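Local coordinates for putative transcription protein (Pseudomonas aeruginosa PAO1, PDB 4GCV) that probably binds DNA as a transcriptional regulator of the HxlR winged helix-turn-helix family, with a proposed role in sensing oxidative stress, at residues W24-M29 against R56-L60; L36-F42 against R77-P82. The protein carries 2 engineered substitutions. All coordinates share one frame; numbering follows the deposited sequence.

Both contacts belong to the same winged helix-turn-helix unit, and their segments alternate along the chain. Contact 1 sets helix 23-33 across helix 50-62 and is the more deeply placed: four of its seven touching residues are buried, and it is mostly aliphatic, with an arginine and a water at one edge. Contact 2 lies near the surface, where the turn into helix 39-46 meets strand 76-82; one backbone bond, arginines, a water and a glycerol carry it. The two abut directly. Phe42 packs against the Ile28 carbonyl, while Leu57 reaches both Phe39 and Tyr80, joining the helical core to the strand.

Contact 1 (W24-M29 against R56-L60); sequences WSILIM and RLNAL
Trp24 CD1 lies over one face of the Arg56 guanidinium, 3.6 Å above that plane and offset toward its rim. The two flat groups stand 80° apart, so this is no parallel stack. At the guanidinium's edge, in its plane, sits water 1, which accepts from Arg56 NE at 3.1 Å and from the backbone N of Ser25 at 2.9 Å. Ser25 is in the first turn of helix 23-33, where an amide lacks a carbonyl one turn back in its own helix; the water serves it instead and ties it to the arginine. A bend at chi2 (-59°) carries the Arg56 chain across Trp24 CB to get there.

Deeper in, the contact becomes apolar. Ile28 divides its branches: CD1 meets Arg56 CB at 3.6 Å, while CG2 touches Leu57 CD2 at 3.7 Å and Leu60 CD1 at 3.9 Å. That same Leu60 methyl, CD1, also lies 3.9 Å from SE of Met29, a selenomethionine whose side chain runs past Leu60 in the opposite direction.

The helix axes approach to 10.4 Å and are nearly perpendicular, at 80°; helix 50-62, by its place after helix 39-46, is probably the recognition helix. Helix 39-46 closes one side, with Phe42 and Leu46 on Ile28 and Phe39 on Leu57. Leu93 of helix 84-101 backs Met29, and Leu66 at the start of strand 66-73 packs on Met29, Leu57 and Leu60.

Contact 2 (L36-F42 against R77-P82); sequences LRRFDEF and RYQYVP. With GOL (glycerol), chain S.
Between Phe39 and Tyr78 a glycerol hydroxyl stands in for a direct backbone bond. Its O3 accepts from Phe39 N at 2.9 Å and donates to Tyr78 O at 2.5 Å, a short bond; the molecule probably came from the crystallisation liquor. Two residues along on each side, the backbones bond directly: Tyr80 N donates to Arg37 O at 2.9 Å, with a bent N-H...O angle of 142°. The same oxygen takes a CA-H...O contact from Gln79 CA at 3.2 Å and lies at the edge of the Tyr80 ring, in its plane.

The Arg37 side chain bends back toward its own backbone and crosses the strand at Val81 and Pro82. Bends at chi2 and chi3 (86°) return NE to the carbonyl of the preceding residue, Leu36 O, at 3.0 Å, though it comes from above, 56° out of the carbonyl plane. Val81 CA lies over one face of the guanidinium, and NH2 presses on Pro82 CD at 3.3 Å.

At the other end, Arg77 has glycerol C1 over a guanidinium face and Asp40 OD2 at its edge. The Asp40 OD2 to Arg77 NH2 pair is a long salt bridge at 3.8 Å; water 2 makes a closer link, accepting from that NH2 and from Asp40 N.

Glu41 fixes the start of helix 39-46: its OE1 uses the anti lone pair for Arg38 N at 2.9 Å and also accepts from Arg37 N. With Arg38 as N-cap, this is the N3 half of a capping box. Strand 76-82 pairs on its other side with strand 66-73, and the loop before helix 39-46 sits against this hairpin, the wing, as in winged helix-turn-helix folds.

Contact 1 (W24-M29 against R56-L60)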
loop_
_atom_site.group_PDB
_atom_site.type_symbol
_atom_site.label_atom_id
_atom_site.label_comp_id
_atom_site.label_asym_id
_atom_site.label_seq_id
_atom_site.Cartn_x
_atom_site.Cartn_y
_atom_site.Cartn_z
ATOM N N TRP B 24 -5.663 -2.327 -10.793
ATOM C CA TRP B 24 -6.324 -1.214 -11.448
ATOM C C TRP B 24 -6.185 0.118 -10.719
ATOM O O TRP B 24 -5.890 1.110 -11.349
ATOM C CB TRP B 24 -7.794 -1.550 -11.682
ATOM C CG TRP B 24 -7.915 -2.612 -12.673
ATOM C CD1 TRP B 24 -8.337 -3.901 -12.452
ATOM C CD2 TRP B 24 -7.535 -2.542 -14.039
ATOM N NE1 TRP B 24 -8.264 -4.624 -13.604
ATOM C CE2 TRP B 24 -7.784 -3.818 -14.603
ATOM C CE3 TRP B 24 -7.015 -1.531 -14.854
ATOM C CZ2 TRP B 24 -7.550 -4.099 -15.954
ATOM C CZ3 TRP B 24 -6.760 -1.815 -16.187
ATOM C CH2 TRP B 24 -7.044 -3.086 -16.726
ATOM N N SER B 25 -6.316 0.148 -9.397
ATOM C CA SER B 25 -6.046 1.403 -8.659
ATOM C C SER B 25 -4.644 1.902 -8.959
ATOM O O SER B 25 -4.428 3.091 -9.142
ATOM C CB SER B 25 -6.158 1.204 -7.155
ATOM O OG SER B 25 -7.443 0.781 -6.810
ATOM N N ILE B 26 -3.678 0.994 -9.030
ATOM C CA ILE B 26 -2.309 1.448 -9.284
ATOM C C ILE B 26 -2.172 2.023 -10.655
ATOM O O ILE B 26 -1.525 3.030 -10.838
ATOM C CB ILE B 26 -1.315 0.327 -9.042
ATOM C CG1 ILE B 26 -1.209 0.079 -7.535
ATOM C CG2 ILE B 26 0.051 0.624 -9.673
ATOM C CD1 ILE B 26 -0.655 -1.347 -7.248
ATOM N N LEU B 27 -2.829 1.413 -11.634
ATOM C CA LEU B 27 -2.675 1.840 -13.005
ATOM C C LEU B 27 -3.380 3.163 -13.192
ATOM O O LEU B 27 -2.832 4.083 -13.773
ATOM C CB LEU B 27 -3.202 0.749 -13.959
ATOM C CG LEU B 27 -2.338 -0.503 -14.134
ATOM C CD1 LEU B 27 -2.974 -1.376 -15.221
ATOM C CD2 LEU B 27 -0.883 -0.157 -14.562
ATOM N N ILE B 28 -4.596 3.279 -12.669
ATOM C CA ILE B 28 -5.340 4.528 -12.782
ATOM C C ILE B 28 -4.683 5.674 -12.002
ATOM O O ILE B 28 -4.465 6.772 -12.550
ATOM C CB ILE B 28 -6.815 4.331 -12.338
ATOM C CG1 ILE B 28 -7.506 3.288 -13.217
ATOM C CG2 ILE B 28 -7.584 5.632 -12.379
ATOM C CD1 ILE B 28 -8.756 2.680 -12.540
HETATM N N MSE B 29 -4.313 5.433 -10.750
HETATM C CA MSE B 29 -3.627 6.486 -9.994
HETATM C C MSE B 29 -2.369 6.965 -10.711
HETATM O O MSE B 29 -2.143 8.188 -10.865
HETATM C CB MSE B 29 -3.331 6.037 -8.572
HETATM C CG MSE B 29 -4.560 5.894 -7.720
HETATM SE SE MSE B 29 -5.541 7.668 -7.683
HETATM C CE MSE B 29 -4.334 8.465 -6.377
ATOM N N ARG B 56 -14.019 1.742 -10.446
ATOM C CA ARG B 56 -12.670 1.955 -9.900
ATOM C C ARG B 56 -12.404 3.457 -9.683
ATOM O O ARG B 56 -11.850 3.855 -8.657
ATOM C CB ARG B 56 -11.593 1.344 -10.815
ATOM C CG ARG B 56 -11.374 -0.181 -10.717
ATOM C CD ARG B 56 -10.977 -0.662 -9.316
ATOM N NE ARG B 56 -10.526 -2.065 -9.266
ATOM C CZ ARG B 56 -11.228 -3.110 -9.710
ATOM N NH1 ARG B 56 -12.414 -2.927 -10.282
ATOM N NH2 ARG B 56 -10.744 -4.345 -9.611
ATOM N N LEU B 57 -12.822 4.291 -10.636
ATOM C CA LEU B 57 -12.801 5.760 -10.427
ATOM C C LEU B 57 -13.618 6.187 -9.221
ATOM O O LEU B 57 -13.111 6.895 -8.358
ATOM C CB LEU B 57 -13.242 6.536 -11.677
ATOM C CG LEU B 57 -12.215 6.506 -12.820
ATOM C CD1 LEU B 57 -12.835 7.048 -14.083
ATOM C CD2 LEU B 57 -10.907 7.244 -12.479
ATOM N N ASN B 58 -14.863 5.739 -9.139
ATOM C CA ASN B 58 -15.708 6.112 -8.017
ATOM C C ASN B 58 -15.093 5.682 -6.703
ATOM O O ASN B 58 -15.211 6.418 -5.739
ATOM C CB ASN B 58 -17.096 5.511 -8.119
ATOM C CG ASN B 58 -17.898 6.077 -9.282
ATOM O OD1 ASN B 58 -17.520 7.093 -9.897
ATOM N ND2 ASN B 58 -18.999 5.390 -9.620
ATOM N N ALA B 59 -14.471 4.508 -6.661
ATOM C CA ALA B 59 -13.891 4.031 -5.419
ATOM C C ALA B 59 -12.665 4.892 -5.060
ATOM O O ALA B 59 -12.467 5.209 -3.886
ATOM C CB ALA B 59 -13.493 2.480 -5.486
ATOM N N LEU B 60 -11.857 5.264 -6.060
ATOM C CA LEU B 60 -10.735 6.185 -5.815
ATOM C C LEU B 60 -11.226 7.556 -5.284
ATOM O O LEU B 60 -10.642 8.136 -4.367
ATOM C CB LEU B 60 -9.871 6.329 -7.059
ATOM C CG LEU B 60 -9.071 5.051 -7.274
ATOM C CD1 LEU B 60 -8.343 5.179 -8.572
ATOM C CD2 LEU B 60 -8.117 4.837 -6.094
HETATM O O HOH W 1 -7.608 -2.142 -8.207
#

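Contact 2 (L36-F42 against R77-P82)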
loop_
_atom_site.group_PDB
_atom_site.type_symbol
_atom_site.label_atom_id
_atom_site.label_comp_id
_atom_site.label_asym_id
_atom_site.label_seq_id
_atom_site.Cartn_x
_atom_site.Cartn_y
_atom_site.Cartn_z
ATOM N N LEU B 36 -3.382 12.435 -16.901
ATOM C CA LEU B 36 -4.643 11.980 -17.522
ATOM C C LEU B 36 -5.869 12.402 -16.692
ATOM O O LEU B 36 -5.811 12.340 -15.482
ATOM C CB LEU B 36 -4.599 10.470 -17.686
ATOM C CG LEU B 36 -4.243 10.053 -19.107
ATOM C CD1 LEU B 36 -3.198 10.969 -19.757
ATOM C CD2 LEU B 36 -3.852 8.545 -19.231
ATOM N N ARG B 37 -6.963 12.804 -17.332
ATOM C CA ARG B 37 -8.091 13.464 -16.634
ATOM C C ARG B 37 -9.435 12.894 -17.030
ATOM O O ARG B 37 -10.305 12.739 -16.190
ATOM C CB ARG B 37 -8.216 14.978 -17.010
ATOM C CG ARG B 37 -7.151 15.959 -16.542
ATOM C CD ARG B 37 -7.104 16.166 -15.028
ATOM N NE ARG B 37 -6.256 15.146 -14.426
ATOM C CZ ARG B 37 -5.109 15.364 -13.775
ATOM N NH1 ARG B 37 -4.658 16.601 -13.598
ATOM N NH2 ARG B 37 -4.426 14.311 -13.300
ATOM N N ARG B 38 -9.632 12.697 -18.329
ATOM C CA ARG B 38 -10.958 12.399 -18.878
ATOM C C ARG B 38 -11.219 10.908 -18.993
ATOM O O ARG B 38 -10.312 10.142 -19.276
ATOM C CB ARG B 38 -11.120 13.073 -20.218
ATOM C CG ARG B 38 -11.403 14.565 -20.030
ATOM C CD ARG B 38 -10.524 15.431 -20.920
ATOM N NE ARG B 38 -10.310 14.875 -22.258
ATOM C CZ ARG B 38 -9.272 15.182 -23.045
ATOM N NH1 ARG B 38 -8.335 16.040 -22.620
ATOM N NH2 ARG B 38 -9.158 14.624 -24.253
ATOM N N PHE B 39 -12.457 10.509 -18.750
ATOM C CA PHE B 39 -12.833 9.136 -18.735
ATOM C C PHE B 39 -12.267 8.399 -19.950
ATOM O O PHE B 39 -11.688 7.310 -19.793
ATOM C CB PHE B 39 -14.344 9.008 -18.717
ATOM C CG PHE B 39 -14.832 7.595 -18.483
ATOM C CD1 PHE B 39 -15.091 6.741 -19.565
ATOM C CD2 PHE B 39 -15.088 7.144 -17.192
ATOM C CE1 PHE B 39 -15.564 5.456 -19.351
ATOM C CE2 PHE B 39 -15.574 5.853 -16.968
ATOM C CZ PHE B 39 -15.807 5.010 -18.039
ATOM N N ASP B 40 -12.414 8.984 -21.147
ATOM C CA ASP B 40 -11.927 8.313 -22.348
ATOM C C ASP B 40 -10.408 8.143 -22.433
ATOM O O ASP B 40 -9.939 7.124 -22.954
ATOM C CB ASP B 40 -12.501 8.916 -23.630
ATOM C CG ASP B 40 -13.901 8.374 -23.949
ATOM O OD1 ASP B 40 -14.371 7.438 -23.253
ATOM O OD2 ASP B 40 -14.545 8.901 -24.875
ATOM N N GLU B 41 -9.656 9.123 -21.918
ATOM C CA GLU B 41 -8.205 8.988 -21.752
ATOM C C GLU B 41 -7.940 7.757 -20.935
ATOM O O GLU B 41 -7.195 6.899 -21.348
ATOM C CB GLU B 41 -7.583 10.209 -21.053
ATOM C CG GLU B 41 -7.536 11.460 -21.917
ATOM C CD GLU B 41 -6.965 12.686 -21.195
ATOM O OE1 GLU B 41 -7.378 13.025 -20.044
ATOM O OE2 GLU B 41 -6.088 13.322 -21.825
ATOM N N PHE B 42 -8.559 7.633 -19.774
ATOM C CA PHE B 42 -8.293 6.433 -18.999
ATOM C C PHE B 42 -8.664 5.155 -19.771
ATOM O O PHE B 42 -7.938 4.181 -19.735
ATOM C CB PHE B 42 -8.980 6.472 -17.645
ATOM C CG PHE B 42 -8.435 7.518 -16.710
ATOM C CD1 PHE B 42 -7.244 7.304 -16.018
ATOM C CD2 PHE B 42 -9.145 8.701 -16.461
ATOM C CE1 PHE B 42 -6.756 8.290 -15.118
ATOM C CE2 PHE B 42 -8.660 9.668 -15.554
ATOM C CZ PHE B 42 -7.473 9.472 -14.900
ATOM N N ARG B 77 -19.928 16.179 -18.257
ATOM C CA ARG B 77 -18.916 15.175 -18.082
ATOM C C ARG B 77 -17.943 15.655 -16.999
ATOM O O ARG B 77 -17.888 16.851 -16.705
ATOM C CB ARG B 77 -18.216 14.927 -19.418
ATOM C CG ARG B 77 -19.136 14.380 -20.543
ATOM C CD ARG B 77 -19.268 12.827 -20.503
ATOM N NE ARG B 77 -18.104 12.128 -21.082
ATOM C CZ ARG B 77 -18.050 11.647 -22.330
ATOM N NH1 ARG B 77 -19.101 11.771 -23.136
ATOM N NH2 ARG B 77 -16.947 11.043 -22.775
ATOM N N TYR B 78 -17.198 14.721 -16.396
ATOM C CA TYR B 78 -16.232 15.076 -15.360
ATOM C C TYR B 78 -14.844 14.613 -15.744
ATOM O O TYR B 78 -14.692 13.607 -16.435
ATOM C CB TYR B 78 -16.605 14.466 -14.009
ATOM C CG TYR B 78 -17.913 14.953 -13.422
ATOM C CD1 TYR B 78 -17.986 16.164 -12.720
ATOM C CD2 TYR B 78 -19.078 14.192 -13.554
ATOM C CE1 TYR B 78 -19.190 16.611 -12.193
ATOM C CE2 TYR B 78 -20.283 14.623 -13.029
ATOM C CZ TYR B 78 -20.336 15.840 -12.352
ATOM O OH TYR B 78 -21.540 16.275 -11.847
ATOM N N GLN B 79 -13.837 15.353 -15.289
ATOM C CA GLN B 79 -12.460 14.881 -15.234
ATOM C C GLN B 79 -12.117 14.515 -13.784
ATOM O O GLN B 79 -12.844 14.922 -12.844
ATOM C CB GLN B 79 -11.495 15.962 -15.691
ATOM C CG GLN B 79 -11.650 17.303 -14.949
ATOM C CD GLN B 79 -10.904 18.448 -15.650
ATOM O OE1 GLN B 79 -10.301 18.248 -16.714
ATOM N NE2 GLN B 79 -10.938 19.649 -15.051
ATOM N N TYR B 80 -10.996 13.800 -13.618
ATOM C CA TYR B 80 -10.607 13.217 -12.338
ATOM C C TYR B 80 -9.202 13.639 -12.038
ATOM O O TYR B 80 -8.269 13.301 -12.763
ATOM C CB TYR B 80 -10.675 11.669 -12.404
ATOM C CG TYR B 80 -12.043 11.189 -12.737
ATOM C CD1 TYR B 80 -12.513 11.236 -14.036
ATOM C CD2 TYR B 80 -12.896 10.756 -11.758
ATOM C CE1 TYR B 80 -13.816 10.841 -14.344
ATOM C CE2 TYR B 80 -14.189 10.333 -12.053
ATOM C CZ TYR B 80 -14.633 10.376 -13.341
ATOM O OH TYR B 80 -15.908 10.000 -13.641
ATOM N N VAL B 81 -9.017 14.359 -10.960
ATOM C CA VAL B 81 -7.732 14.941 -10.727
ATOM C C VAL B 81 -7.269 14.499 -9.356
ATOM O O VAL B 81 -8.090 14.407 -8.443
ATOM C CB VAL B 81 -7.790 16.508 -10.849
ATOM C CG1 VAL B 81 -8.895 16.924 -11.757
ATOM C CG2 VAL B 81 -7.972 17.131 -9.546
ATOM N N PRO B 82 -5.966 14.232 -9.195
ATOM C CA PRO B 82 -5.535 13.798 -7.894
ATOM C C PRO B 82 -5.629 14.883 -6.840
ATOM O O PRO B 82 -5.568 16.047 -7.085
ATOM C CB PRO B 82 -4.060 13.390 -8.111
ATOM C CG PRO B 82 -3.881 13.399 -9.658
ATOM C CD PRO B 82 -4.818 14.465 -10.076
HETATM C C1 GOL S . -15.589 14.215 -21.971
HETATM O O1 GOL S . -15.549 15.515 -22.525
HETATM C C2 GOL S . -14.788 14.114 -20.665
HETATM O O2 GOL S . -14.727 15.375 -20.041
HETATM C C3 GOL S . -15.414 13.085 -19.701
HETATM O O3 GOL S . -14.517 12.578 -18.724
HETATM O O HOH W 2 -14.486 11.080 -22.007
#